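Local structure of motility protein FimV (Pseudomonas aeruginosa, 4MBQ) at residues B[20-25]-B[42-47]. The protein acts at the inner membrane in twitching motility and type IV pilus assembly, and regulates intracellular cyclic AMP by activating the adenylate cyclase CyaB. Numbering follows the deposited sequence.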
ATOM      1  N   THR B  20       8.775  -4.559   2.908  1.00 27.86           N
ATOM      2  CA  THR B  20       7.353  -4.348   2.660  1.00 29.99           C
ATOM      3  C   THR B  20       6.858  -3.099   3.377  1.00 30.87           C
ATOM      4  O   THR B  20       6.113  -2.297   2.813  1.00 27.64           O
ATOM      5  CB  THR B  20       6.513  -5.549   3.130  1.00 31.77           C
ATOM      6  OG1 THR B  20       6.964  -6.739   2.473  1.00 36.28           O
ATOM      7  CG2 THR B  20       5.040  -5.326   2.814  1.00 28.65           C
ATOM      8  N   LYS B  21       7.279  -2.938   4.627  1.00 24.84           N
ATOM      9  CA  LYS B  21       6.857  -1.795   5.424  1.00 23.65           C
ATOM     10  C   LYS B  21       7.413  -0.483   4.877  1.00 23.16           C
ATOM     11  O   LYS B  21       6.770   0.557   4.980  1.00 32.63           O
ATOM     12  CB  LYS B  21       7.234  -1.995   6.897  1.00 28.41           C
ATOM     13  CG  LYS B  21       6.385  -3.057   7.589  1.00 32.04           C
ATOM     14  CD  LYS B  21       6.828  -3.314   9.021  1.00 31.71           C
ATOM     15  CE  LYS B  21       5.915  -4.343   9.683  1.00 31.43           C
ATOM     16  NZ  LYS B  21       6.341  -4.676  11.067  1.00 28.53           N
ATOM     17  N   LEU B  22       8.603  -0.540   4.288  1.00 25.56           N
ATOM     18  CA  LEU B  22       9.202   0.640   3.674  1.00 25.83           C
ATOM     19  C   LEU B  22       8.359   1.125   2.498  1.00 26.70           C
ATOM     20  O   LEU B  22       8.151   2.326   2.322  1.00 27.55           O
ATOM     21  CB  LEU B  22      10.633   0.349   3.219  1.00 24.28           C
ATOM     22  CG  LEU B  22      11.709   0.450   4.302  1.00 26.44           C
ATOM     23  CD1 LEU B  22      13.063  -0.002   3.771  1.00 25.32           C
ATOM     24  CD2 LEU B  22      11.784   1.875   4.818  1.00 27.58           C
ATOM     25  N   ASP B  23       7.870   0.187   1.697  1.00 24.84           N
ATOM     26  CA  ASP B  23       7.007   0.540   0.574  1.00 25.65           C
ATOM     27  C   ASP B  23       5.644   1.031   1.054  1.00 25.89           C
ATOM     28  O   ASP B  23       5.061   1.932   0.455  1.00 25.88           O
ATOM     29  CB  ASP B  23       6.870  -0.629  -0.401  1.00 27.38           C
ATOM     30  CG  ASP B  23       8.043  -0.723  -1.358  1.00 35.58           C
ATOM     31  OD1 ASP B  23       8.416   0.310  -1.955  1.00 40.70           O
ATOM     32  OD2 ASP B  23       8.603  -1.826  -1.508  1.00 30.52           O
ATOM     33  N   LEU B  24       5.151   0.450   2.144  1.00 30.29           N
ATOM     34  CA  LEU B  24       3.907   0.912   2.756  1.00 27.74           C
ATOM     35  C   LEU B  24       4.057   2.337   3.274  1.00 26.27           C
ATOM     36  O   LEU B  24       3.138   3.149   3.157  1.00 24.11           O
ATOM     37  CB  LEU B  24       3.475  -0.012   3.897  1.00 28.24           C
ATOM     38  CG  LEU B  24       2.828  -1.342   3.516  1.00 29.94           C
ATOM     39  CD1 LEU B  24       2.202  -1.992   4.740  1.00 35.87           C
ATOM     40  CD2 LEU B  24       1.798  -1.142   2.419  1.00 32.53           C
ATOM     41  N   ALA B  25       5.217   2.636   3.851  1.00 23.58           N
ATOM     42  CA  ALA B  25       5.489   3.976   4.352  1.00 25.26           C
ATOM     43  C   ALA B  25       5.500   4.980   3.208  1.00 23.58           C
ATOM     44  O   ALA B  25       4.961   6.080   3.334  1.00 29.57           O
ATOM     45  CB  ALA B  25       6.808   4.009   5.109  1.00 25.15           C
ATOM     46  N   ASP B  42       8.822   3.570  12.246  1.00 26.42           N
ATOM     47  CA  ASP B  42       9.325   3.243  13.580  1.00 25.74           C
ATOM     48  C   ASP B  42       9.590   1.746  13.666  1.00 30.00           C
ATOM     49  O   ASP B  42      10.536   1.306  14.316  1.00 25.79           O
ATOM     50  CB  ASP B  42       8.318   3.663  14.655  1.00 27.53           C
ATOM     51  CG  ASP B  42       8.832   3.428  16.064  1.00 35.45           C
ATOM     52  OD1 ASP B  42      10.053   3.571  16.288  1.00 34.02           O
ATOM     53  OD2 ASP B  42       8.015   3.104  16.951  1.00 37.38           O
ATOM     54  N   GLU B  43       8.753   0.970  12.984  1.00 26.43           N
ATOM     55  CA  GLU B  43       8.889  -0.480  12.969  1.00 27.61           C
ATOM     56  C   GLU B  43      10.067  -0.911  12.094  1.00 32.89           C
ATOM     57  O   GLU B  43      10.782  -1.855  12.426  1.00 30.34           O
ATOM     58  CB  GLU B  43       7.587  -1.123  12.495  1.00 30.17           C
ATOM     59  CG  GLU B  43       6.378  -0.701  13.320  1.00 39.84           C
ATOM     60  CD  GLU B  43       5.086  -1.345  12.858  1.00 42.64           C
ATOM     61  OE1 GLU B  43       5.100  -2.038  11.819  1.00 39.24           O
ATOM     62  OE2 GLU B  43       4.055  -1.157  13.538  1.00 42.18           O
ATOM     63  N   VAL B  44      10.271  -0.208  10.985  1.00 27.74           N
ATOM     64  CA  VAL B  44      11.404  -0.485  10.104  1.00 25.43           C
ATOM     65  C   VAL B  44      12.735  -0.272  10.835  1.00 27.00           C
ATOM     66  O   VAL B  44      13.666  -1.071  10.699  1.00 25.85           O
ATOM     67  CB  VAL B  44      11.353   0.384   8.830  1.00 24.53           C
ATOM     68  CG1 VAL B  44      12.588   0.150   7.972  1.00 28.67           C
ATOM     69  CG2 VAL B  44      10.089   0.088   8.042  1.00 27.01           C
ATOM     70  N   LEU B  45      12.810   0.798  11.621  1.00 26.52           N
ATOM     71  CA  LEU B  45      14.008   1.109  12.399  1.00 27.59           C
ATOM     72  C   LEU B  45      14.388  -0.024  13.348  1.00 28.10           C
ATOM     73  O   LEU B  45      15.569  -0.291  13.569  1.00 34.50           O
ATOM     74  CB  LEU B  45      13.808   2.395  13.202  1.00 28.90           C
ATOM     75  CG  LEU B  45      13.728   3.707  12.423  1.00 29.41           C
ATOM     76  CD1 LEU B  45      13.486   4.865  13.377  1.00 26.58           C
ATOM     77  CD2 LEU B  45      14.998   3.931  11.617  1.00 24.67           C
ATOM     78  N   ALA B  46      13.380  -0.685  13.905  1.00 27.55           N
ATOM     79  CA  ALA B  46      13.604  -1.765  14.857  1.00 30.35           C
ATOM     80  C   ALA B  46      13.808  -3.118  14.178  1.00 35.53           C
ATOM     81  O   ALA B  46      14.413  -4.021  14.756  1.00 35.64           O
ATOM     82  CB  ALA B  46      12.445  -1.841  15.846  1.00 33.85           C
ATOM     83  N   GLU B  47      13.314  -3.253  12.952  1.00 37.48           N
ATOM     84  CA  GLU B  47      13.276  -4.558  12.293  1.00 39.65           C
ATOM     85  C   GLU B  47      14.251  -4.711  11.131  1.00 35.55           C
ATOM     86  O   GLU B  47      14.702  -5.818  10.836  1.00 40.16           O
ATOM     87  CB  GLU B  47      11.858  -4.856  11.801  1.00 37.29           C
ATOM     88  CG  GLU B  47      10.826  -4.965  12.909  1.00 47.33           C
ATOM     89  CD  GLU B  47       9.411  -5.064  12.378  1.00 55.31           C
ATOM     90  OE1 GLU B  47       9.238  -5.040  11.141  1.00 52.00           O
ATOM     91  OE2 GLU B  47       8.473  -5.163  13.198  1.00 59.28           O
TER
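Glu43, Val44 and Glu47 on helix 34-47 meet Lys21 and Leu22 on helix 15-30, and the five residues illustrate how neighbouring antiparallel helices of a tetratricopeptide repeat (TPR) domain combine an apolar seam with a charged border. The piece is a TPR segment from the cytoplasmic part of FimV. The axes of segments 20-25 and 42-47 come within 9.6 Å of each other, their directions 158° apart.

Glu43 comes first. Its extended side chain crosses that of Lys21 at about a right angle, and Glu43 OE1 lies 3.0 Å from Lys21 NZ in a salt bridge. The ammonium stands above the carboxylate plane, 41° out of it, and Lys21 CE rests against the same oxygen.

One residue on, Val44 is buried and spreads its two methyls between both partners. Val44 CG1, anti to the backbone N (chi1 176°), packs 3.7 Å from Leu22 CD2, while Val44 CG2 lies 3.7 Å from Lys21 CB, so the aliphatic root of the lysine belongs to the apolar seam. Val44 also touches Ala56 and Leu22 touches Gln52, which brings helix 50-62 against the same seam.

A turn after Glu43, Glu47 completes the salt-bridge network. Lys21, fully extended beyond CG, carries its ammonium past the valine to the partly exposed border, where two carboxylates share one cation; their negative charge would probably favour its protonated form. Lys21 NZ gives a weak bond to Glu47 OE2 at 3.1 Å, and a shorter one of 2.9 Å to the syn lone pair of Glu47 OE1.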